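Local coordinates for replicase polyprotein 1a (Avian infectious bronchitis virus, PDB 3LD1), which is of uncertain function but forms part of non-structural protein 2, which is released from the avian coronavirus replicase polyprotein, at residues A[15-20]-A[96-101]; A[34-39]-A[131-136]. The protein carries 3 engineered substitutions. All coordinates share one frame; numbering follows the deposited sequence.

Contact 1: A[15-20]-A[96-101]; sequences LCDALF and RKYREL
Asp17 meets the hydroxyl end of Tyr98 and carries most of this small contact between two helices, which buries 138 Å² in all. The Asp17 carboxylate turns to lie beside its own backbone N (chi1 -81°). This brings OD1 to 2.7 Å from Tyr98 OH, in a weak and uncertain hydrogen bond, since the proton has another acceptor within reach. The carboxylate and ring planes stand almost perpendicular, 84° apart. Asp17 CB also packs close against the ring, 3.3 Å from Tyr98 CZ, on an oblique approach. The carboxylate has stronger partners elsewhere. OD1 also accepts from Lys139 N. OD2 accepts a hydrogen bond from Ala138 N and forms a salt bridge with Arg37. Both backbone donors lie just ahead of helix 140-162, which probably helps to stabilise the negative charge. Helix 13-20 belongs to the N-terminal alpha/beta part of the chain. It follows strand 4-8 of a small mixed sheet. Tyr98 reaches this helix from helix 93-103. Next along is Ala18, which lies by the ring more loosely. Its N is 4.0 Å from Tyr98 CE2, and its CB is 4.4 Å from Tyr98 CD2. The ring extends across because CG is anti to the Tyr98 backbone N (chi1 167°). Phe21 meets the same ring edge-to-face, and Leu85 of helix 82-89 packs on Ala18. Leu19 rests on Leu76 of edge strand 74-76.

Contact 2: A[34-39]-A[131-136]; sequences FAVRQK and ILWLQV
Val136 sets CG1 against the Phe34 backbone and CG2 against Arg37 CB. This is the more tightly enclosed part of the contact. Val136 is buried, and the other segment covers more of its surface than of any other residue here. Its CG1 comes to 3.9 Å from Phe34 CA and 4.2 Å from Phe34 CB. Its other methyl, CG2, is 4.2 Å from Arg37 CB. CG1 stands anti to the valine's own carbonyl carbon (chi1 -70°), which carries it to Phe34. Here the two backbones are also nearest, with Phe34 CA 6.2 Å from Val136 CA. Val136 lies near the C-terminal end of helix 128-134. Gln135 O, beside it, accepts a hydrogen bond from Tyr30 OH of helix 30-46.

The other part is nearer solvent. Val36, partly exposed, meets the indole of Trp133 at its edge, near the ring plane. Val36 CB and CG1 are each 4.0 Å from Trp133 CH2. The indole also packs on Ala33 and Pro27. Phe34 is likewise partly exposed, and its CB bond points away from the 131-136 segment.

Arg37 lies alongside Val136. A bend at chi2 (58°) takes its chain past the valine carbonyl, with NH1 3.6 Å from Val136 O in an oblique position. The guanidinium is held instead by salt bridges to Asp41 and Asp17. The two segments therefore meet through apolar groups and the carbon part of an arginine, while the charge of Arg37 is balanced by acidic residues outside them.

In the fold
Contacts 1 and 2 have centres 13 Å apart and touch directly. Helices 13-20 and 30-46 follow each other in the chain, and the segments of the two contacts alternate along it. Asp17 of contact 1 and Arg37 of contact 2 form a salt bridge, with Asp17 OD2 3.0 Å from Arg37 NH2. Phe20, in segment 15-20, also touches Trp133 and Arg37 of contact 2. Its CE2 is 3.4 Å from Trp133 CE3, in an edge-to-face pair of rings. Its CD2 is also 3.4 Å from Arg37 CD. The centre of contact 1 is about 29 Å from the chain centre, and that of contact 2 about 17 Å. Both join helices from the first half of the chain.

Contact 1: A[15-20]-A[96-101]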
ATOM      1  N   LEU A  15      28.174   3.354  -7.127  1.00 41.75           N
ATOM      2  CA  LEU A  15      28.865   3.212  -8.393  1.00 41.56           C
ATOM      3  C   LEU A  15      27.854   2.408  -9.133  1.00 41.81           C
ATOM      4  O   LEU A  15      27.473   2.729 -10.299  1.00 42.25           O
ATOM      5  CB  LEU A  15      30.168   2.431  -8.236  1.00 41.48           C
ATOM      6  CG  LEU A  15      30.818   2.100  -9.593  1.00 43.05           C
ATOM      7  CD1 LEU A  15      31.264   3.404 -10.305  1.00 44.72           C
ATOM      8  CD2 LEU A  15      32.020   1.141  -9.479  1.00 41.20           C
ATOM      9  N   CYS A  16      27.341   1.427  -8.412  1.00 40.27           N
ATOM     10  CA  CYS A  16      26.264   0.686  -8.930  1.00 41.09           C
ATOM     11  C   CYS A  16      25.111   1.593  -9.405  1.00 39.32           C
ATOM     12  O   CYS A  16      24.536   1.411 -10.484  1.00 38.34           O
ATOM     13  CB  CYS A  16      25.735  -0.310  -7.899  1.00 42.70           C
ATOM     14  SG  CYS A  16      24.688  -1.342  -8.967  1.00 48.28           S
ATOM     15  N   ASP A  17      24.801   2.582  -8.600  1.00 37.89           N
ATOM     16  CA  ASP A  17      23.793   3.563  -8.959  1.00 38.72           C
ATOM     17  C   ASP A  17      24.167   4.358 -10.211  1.00 37.83           C
ATOM     18  O   ASP A  17      23.313   4.584 -11.127  1.00 35.52           O
ATOM     19  CB  ASP A  17      23.587   4.594  -7.798  1.00 39.62           C
ATOM     20  CG  ASP A  17      22.679   4.080  -6.677  1.00 38.39           C
ATOM     21  OD1 ASP A  17      22.739   4.678  -5.590  1.00 40.59           O
ATOM     22  OD2 ASP A  17      21.884   3.133  -6.901  1.00 37.90           O
ATOM     23  N   ALA A  18      25.426   4.803 -10.264  1.00 36.60           N
ATOM     24  CA  ALA A  18      25.773   5.610 -11.446  1.00 36.80           C
ATOM     25  C   ALA A  18      25.693   4.744 -12.679  1.00 36.35           C
ATOM     26  O   ALA A  18      25.193   5.203 -13.692  1.00 36.04           O
ATOM     27  CB  ALA A  18      27.102   6.223 -11.343  1.00 35.24           C
ATOM     28  N   LEU A  19      26.222   3.514 -12.609  1.00 37.30           N
ATOM     29  CA  LEU A  19      26.130   2.573 -13.750  1.00 37.25           C
ATOM     30  C   LEU A  19      24.647   2.454 -14.090  1.00 39.25           C
ATOM     31  O   LEU A  19      24.221   2.907 -15.130  1.00 40.39           O
ATOM     32  CB  LEU A  19      26.674   1.215 -13.383  1.00 37.38           C
ATOM     33  CG  LEU A  19      26.469   0.048 -14.366  1.00 36.65           C
ATOM     34  CD1 LEU A  19      27.011   0.380 -15.764  1.00 36.56           C
ATOM     35  CD2 LEU A  19      27.131  -1.231 -13.785  1.00 34.41           C
ATOM     36  N   PHE A  20      23.828   1.924 -13.187  1.00 40.61           N
ATOM     37  CA  PHE A  20      22.402   1.777 -13.513  1.00 42.20           C
ATOM     38  C   PHE A  20      21.717   3.058 -14.086  1.00 42.76           C
ATOM     39  O   PHE A  20      20.794   2.997 -14.902  1.00 42.63           O
ATOM     40  CB  PHE A  20      21.572   1.270 -12.304  1.00 42.81           C
ATOM     41  CG  PHE A  20      20.091   0.996 -12.657  1.00 42.95           C
ATOM     42  CD1 PHE A  20      19.740  -0.126 -13.422  1.00 40.34           C
ATOM     43  CD2 PHE A  20      19.081   1.889 -12.251  1.00 40.21           C
ATOM     44  CE1 PHE A  20      18.373  -0.354 -13.745  1.00 46.10           C
ATOM     45  CE2 PHE A  20      17.718   1.667 -12.526  1.00 38.94           C
ATOM     46  CZ  PHE A  20      17.343   0.576 -13.296  1.00 42.67           C
ATOM     47  N   ARG A  96      25.492  12.452 -13.998  1.00 46.63           N
ATOM     48  CA  ARG A  96      26.220  13.632 -13.509  1.00 46.40           C
ATOM     49  C   ARG A  96      25.501  14.428 -12.464  1.00 44.50           C
ATOM     50  O   ARG A  96      26.161  14.857 -11.522  1.00 45.20           O
ATOM     51  CB  ARG A  96      26.770  14.531 -14.609  1.00 46.80           C
ATOM     52  CG  ARG A  96      27.707  13.740 -15.558  1.00 50.24           C
ATOM     53  CD  ARG A  96      28.360  14.707 -16.518  1.00 56.07           C
ATOM     54  NE  ARG A  96      29.696  14.240 -16.799  1.00 59.68           N
ATOM     55  CZ  ARG A  96      30.476  14.758 -17.728  1.00 60.84           C
ATOM     56  NH1 ARG A  96      30.032  15.753 -18.476  1.00 62.27           N
ATOM     57  NH2 ARG A  96      31.682  14.265 -17.912  1.00 58.08           N
ATOM     58  N   LYS A  97      24.186  14.591 -12.583  1.00 42.50           N
ATOM     59  CA  LYS A  97      23.454  15.255 -11.523  1.00 41.49           C
ATOM     60  C   LYS A  97      23.549  14.420 -10.229  1.00 42.33           C
ATOM     61  O   LYS A  97      23.718  14.957  -9.106  1.00 42.39           O
ATOM     62  CB  LYS A  97      22.024  15.470 -11.943  1.00 41.48           C
ATOM     63  CG  LYS A  97      21.970  16.247 -13.235  1.00 40.36           C
ATOM     64  CD  LYS A  97      20.548  16.841 -13.568  1.00 42.14           C
ATOM     65  CE  LYS A  97      19.489  15.726 -13.740  1.00 42.52           C
ATOM     66  NZ  LYS A  97      18.086  16.031 -14.386  1.00 40.91           N
ATOM     67  N   TYR A  98      23.545  13.101 -10.393  1.00 40.86           N
ATOM     68  CA  TYR A  98      23.633  12.266  -9.268  1.00 40.33           C
ATOM     69  C   TYR A  98      24.956  12.425  -8.593  1.00 41.81           C
ATOM     70  O   TYR A  98      25.009  12.334  -7.319  1.00 41.93           O
ATOM     71  CB  TYR A  98      23.353  10.806  -9.642  1.00 38.84           C
ATOM     72  CG  TYR A  98      23.699   9.740  -8.590  1.00 39.16           C
ATOM     73  CD1 TYR A  98      22.832   9.476  -7.491  1.00 36.38           C
ATOM     74  CD2 TYR A  98      24.877   8.942  -8.718  1.00 35.24           C
ATOM     75  CE1 TYR A  98      23.140   8.436  -6.529  1.00 34.32           C
ATOM     76  CE2 TYR A  98      25.187   7.909  -7.757  1.00 33.45           C
ATOM     77  CZ  TYR A  98      24.313   7.661  -6.682  1.00 35.63           C
ATOM     78  OH  TYR A  98      24.613   6.668  -5.741  1.00 35.81           O
ATOM     79  N   ARG A  99      26.027  12.599  -9.385  1.00 42.54           N
ATOM     80  CA  ARG A  99      27.347  12.796  -8.773  1.00 44.30           C
ATOM     81  C   ARG A  99      27.233  14.094  -7.976  1.00 43.82           C
ATOM     82  O   ARG A  99      27.692  14.200  -6.877  1.00 44.27           O
ATOM     83  CB  ARG A  99      28.461  12.966  -9.805  1.00 45.10           C
ATOM     84  CG  ARG A  99      29.823  12.535  -9.219  1.00 47.74           C
ATOM     85  CD  ARG A  99      31.092  13.290  -9.627  1.00 54.09           C
ATOM     86  NE  ARG A  99      31.042  14.080 -10.855  1.00 60.64           N
ATOM     87  CZ  ARG A  99      31.828  13.913 -11.929  1.00 63.54           C
ATOM     88  NH1 ARG A  99      32.754  12.931 -11.962  1.00 65.02           N
ATOM     89  NH2 ARG A  99      31.685  14.736 -12.979  1.00 62.63           N
ATOM     90  N   GLU A 100      26.522  15.056  -8.527  1.00 44.02           N
ATOM     91  CA  GLU A 100      26.332  16.316  -7.854  1.00 45.22           C
ATOM     92  C   GLU A 100      25.528  16.129  -6.530  1.00 44.78           C
ATOM     93  O   GLU A 100      26.018  16.501  -5.458  1.00 44.54           O
ATOM     94  CB  GLU A 100      25.706  17.367  -8.803  1.00 45.16           C
ATOM     95  CG  GLU A 100      26.142  18.786  -8.530  1.00 51.74           C
ATOM     96  CD  GLU A 100      27.657  18.961  -8.877  1.00 60.59           C
ATOM     97  OE1 GLU A 100      28.072  18.575 -10.006  1.00 64.84           O
ATOM     98  OE2 GLU A 100      28.438  19.444  -8.023  1.00 61.72           O
ATOM     99  N   LEU A 101      24.320  15.552  -6.585  1.00 44.30           N
ATOM    100  CA  LEU A 101      23.602  15.303  -5.326  1.00 44.39           C
ATOM    101  C   LEU A 101      24.495  14.690  -4.244  1.00 44.89           C
ATOM    102  O   LEU A 101      24.478  15.211  -3.124  1.00 44.48           O
ATOM    103  CB  LEU A 101      22.392  14.439  -5.535  1.00 44.80           C
ATOM    104  CG  LEU A 101      21.352  14.251  -4.420  1.00 45.56           C
ATOM    105  CD1 LEU A 101      20.605  15.555  -4.093  1.00 45.35           C
ATOM    106  CD2 LEU A 101      20.316  13.230  -4.854  1.00 42.67           C
TER

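Contact 2: A[34-39]-A[131-136]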
ATOM      1  N   PHE A  34      10.874  -0.081  -9.370  1.00 43.48           N
ATOM      2  CA  PHE A  34      11.445  -1.020  -8.443  1.00 42.75           C
ATOM      3  C   PHE A  34      11.681  -2.346  -9.185  1.00 42.93           C
ATOM      4  O   PHE A  34      12.712  -3.007  -9.018  1.00 42.39           O
ATOM      5  CB  PHE A  34      10.454  -1.217  -7.274  1.00 44.17           C
ATOM      6  CG  PHE A  34      10.771  -2.376  -6.367  1.00 39.06           C
ATOM      7  CD1 PHE A  34      11.595  -2.200  -5.272  1.00 42.47           C
ATOM      8  CD2 PHE A  34      10.227  -3.628  -6.602  1.00 38.64           C
ATOM      9  CE1 PHE A  34      11.926  -3.258  -4.361  1.00 42.92           C
ATOM     10  CE2 PHE A  34      10.502  -4.712  -5.702  1.00 44.88           C
ATOM     11  CZ  PHE A  34      11.371  -4.509  -4.555  1.00 43.00           C
ATOM     12  N   ALA A  35      10.705  -2.749  -9.995  1.00 41.81           N
ATOM     13  CA  ALA A  35      10.857  -4.015 -10.732  1.00 41.50           C
ATOM     14  C   ALA A  35      12.114  -4.020 -11.655  1.00 40.82           C
ATOM     15  O   ALA A  35      12.951  -4.988 -11.625  1.00 41.66           O
ATOM     16  CB  ALA A  35       9.534  -4.388 -11.492  1.00 40.44           C
ATOM     17  N   VAL A  36      12.288  -2.927 -12.391  1.00 38.89           N
ATOM     18  CA  VAL A  36      13.413  -2.785 -13.319  1.00 39.12           C
ATOM     19  C   VAL A  36      14.791  -2.783 -12.591  1.00 40.64           C
ATOM     20  O   VAL A  36      15.737  -3.472 -13.030  1.00 42.77           O
ATOM     21  CB  VAL A  36      13.293  -1.510 -14.199  1.00 38.30           C
ATOM     22  CG1 VAL A  36      14.369  -1.491 -15.200  1.00 35.50           C
ATOM     23  CG2 VAL A  36      11.876  -1.404 -14.913  1.00 38.11           C
ATOM     24  N   ARG A  37      14.913  -2.049 -11.483  1.00 40.97           N
ATOM     25  CA  ARG A  37      16.189  -1.981 -10.799  1.00 41.77           C
ATOM     26  C   ARG A  37      16.454  -3.335 -10.122  1.00 42.94           C
ATOM     27  O   ARG A  37      17.573  -3.832 -10.105  1.00 42.53           O
ATOM     28  CB  ARG A  37      16.201  -0.795  -9.819  1.00 41.50           C
ATOM     29  CG  ARG A  37      17.486  -0.641  -8.959  1.00 41.27           C
ATOM     30  CD  ARG A  37      18.688  -0.496  -9.839  1.00 39.34           C
ATOM     31  NE  ARG A  37      20.025  -0.599  -9.170  1.00 35.46           N
ATOM     32  CZ  ARG A  37      20.582   0.461  -8.607  1.00 32.18           C
ATOM     33  NH1 ARG A  37      19.885   1.594  -8.576  1.00 32.19           N
ATOM     34  NH2 ARG A  37      21.775   0.382  -8.058  1.00 32.68           N
ATOM     35  N   GLN A  38      15.412  -3.964  -9.609  1.00 44.19           N
ATOM     36  CA  GLN A  38      15.610  -5.281  -8.982  1.00 46.55           C
ATOM     37  C   GLN A  38      16.109  -6.307 -10.019  1.00 45.40           C
ATOM     38  O   GLN A  38      17.086  -7.000  -9.775  1.00 46.64           O
ATOM     39  CB  GLN A  38      14.344  -5.731  -8.203  1.00 45.98           C
ATOM     40  CG  GLN A  38      14.139  -7.254  -8.212  1.00 46.47           C
ATOM     41  CD  GLN A  38      12.658  -7.656  -7.868  1.00 49.81           C
ATOM     42  OE1 GLN A  38      12.186  -7.567  -6.700  1.00 45.58           O
ATOM     43  NE2 GLN A  38      11.920  -8.086  -8.914  1.00 56.16           N
ATOM     44  N   LYS A  39      15.484  -6.367 -11.191  1.00 44.69           N
ATOM     45  CA  LYS A  39      15.966  -7.298 -12.281  1.00 44.09           C
ATOM     46  C   LYS A  39      17.434  -7.046 -12.634  1.00 42.60           C
ATOM     47  O   LYS A  39      18.261  -7.947 -12.906  1.00 40.73           O
ATOM     48  CB  LYS A  39      15.121  -7.079 -13.544  1.00 43.34           C
ATOM     49  CG  LYS A  39      15.422  -7.976 -14.734  1.00 46.07           C
ATOM     50  CD  LYS A  39      14.286  -7.817 -15.825  1.00 45.00           C
ATOM     51  CE  LYS A  39      14.561  -8.787 -16.981  1.00 51.72           C
ATOM     52  NZ  LYS A  39      13.258  -9.427 -17.463  1.00 55.64           N
ATOM     53  N   ILE A 131      13.573  11.213 -10.407  1.00 42.83           N
ATOM     54  CA  ILE A 131      13.115  11.075  -9.065  1.00 41.98           C
ATOM     55  C   ILE A 131      12.785   9.644  -8.740  1.00 43.14           C
ATOM     56  O   ILE A 131      13.353   9.034  -7.807  1.00 42.76           O
ATOM     57  CB  ILE A 131      11.893  11.972  -8.786  1.00 41.97           C
ATOM     58  CG1 ILE A 131      12.288  13.452  -9.036  1.00 39.34           C
ATOM     59  CG2 ILE A 131      11.383  11.691  -7.390  1.00 39.92           C
ATOM     60  CD1 ILE A 131      11.673  14.400  -8.127  1.00 34.24           C
ATOM     61  N   LEU A 132      11.919   9.039  -9.538  1.00 44.55           N
ATOM     62  CA  LEU A 132      11.643   7.623  -9.258  1.00 44.16           C
ATOM     63  C   LEU A 132      12.921   6.780  -9.193  1.00 42.37           C
ATOM     64  O   LEU A 132      12.964   5.888  -8.417  1.00 42.72           O
ATOM     65  CB  LEU A 132      10.590   7.031 -10.181  1.00 43.84           C
ATOM     66  CG  LEU A 132       9.044   7.060 -10.033  1.00 47.82           C
ATOM     67  CD1 LEU A 132       8.328   7.696  -8.756  1.00 48.50           C
ATOM     68  CD2 LEU A 132       8.475   7.655 -11.361  1.00 47.36           C
ATOM     69  N   TRP A 133      13.960   7.043  -9.962  1.00 41.92           N
ATOM     70  CA  TRP A 133      15.151   6.171  -9.889  1.00 41.78           C
ATOM     71  C   TRP A 133      15.933   6.430  -8.573  1.00 41.54           C
ATOM     72  O   TRP A 133      16.450   5.494  -7.893  1.00 40.92           O
ATOM     73  CB  TRP A 133      16.090   6.290 -11.118  1.00 42.55           C
ATOM     74  CG  TRP A 133      15.523   5.847 -12.538  1.00 44.96           C
ATOM     75  CD1 TRP A 133      15.475   6.628 -13.655  1.00 48.56           C
ATOM     76  CD2 TRP A 133      14.991   4.555 -12.959  1.00 45.99           C
ATOM     77  NE1 TRP A 133      14.912   5.954 -14.707  1.00 45.91           N
ATOM     78  CE2 TRP A 133      14.638   4.675 -14.326  1.00 45.77           C
ATOM     79  CE3 TRP A 133      14.761   3.332 -12.310  1.00 44.56           C
ATOM     80  CZ2 TRP A 133      14.074   3.633 -15.059  1.00 45.70           C
ATOM     81  CZ3 TRP A 133      14.243   2.287 -13.043  1.00 48.44           C
ATOM     82  CH2 TRP A 133      13.882   2.447 -14.416  1.00 48.00           C
ATOM     83  N   LEU A 134      15.983   7.700  -8.188  1.00 41.14           N
ATOM     84  CA  LEU A 134      16.575   8.089  -6.890  1.00 41.61           C
ATOM     85  C   LEU A 134      15.914   7.261  -5.764  1.00 41.23           C
ATOM     86  O   LEU A 134      16.595   6.756  -4.841  1.00 40.42           O
ATOM     87  CB  LEU A 134      16.463   9.604  -6.640  1.00 40.50           C
ATOM     88  CG  LEU A 134      17.270  10.432  -7.672  1.00 41.85           C
ATOM     89  CD1 LEU A 134      17.130  11.915  -7.475  1.00 41.26           C
ATOM     90  CD2 LEU A 134      18.774  10.074  -7.734  1.00 39.36           C
ATOM     91  N   GLN A 135      14.605   7.072  -5.923  1.00 40.02           N
ATOM     92  CA  GLN A 135      13.813   6.436  -4.911  1.00 39.79           C
ATOM     93  C   GLN A 135      14.066   4.951  -4.930  1.00 40.13           C
ATOM     94  O   GLN A 135      13.610   4.244  -4.036  1.00 38.76           O
ATOM     95  CB  GLN A 135      12.331   6.803  -5.022  1.00 38.69           C
ATOM     96  CG  GLN A 135      12.076   8.258  -4.682  1.00 37.18           C
ATOM     97  CD  GLN A 135      10.746   8.745  -5.250  1.00 39.43           C
ATOM     98  OE1 GLN A 135      10.290   8.162  -6.214  1.00 43.73           O
ATOM     99  NE2 GLN A 135      10.105   9.804  -4.651  1.00 36.04           N
ATOM    100  N   VAL A 136      14.844   4.482  -5.894  1.00 40.49           N
ATOM    101  CA  VAL A 136      15.254   3.064  -5.863  1.00 42.63           C
ATOM    102  C   VAL A 136      16.757   2.923  -5.891  1.00 41.65           C
ATOM    103  O   VAL A 136      17.270   1.828  -6.076  1.00 42.88           O
ATOM    104  CB  VAL A 136      14.577   2.182  -7.018  1.00 43.24           C
ATOM    105  CG1 VAL A 136      13.102   2.017  -6.751  1.00 46.63           C
ATOM    106  CG2 VAL A 136      14.732   2.835  -8.366  1.00 44.91           C
TER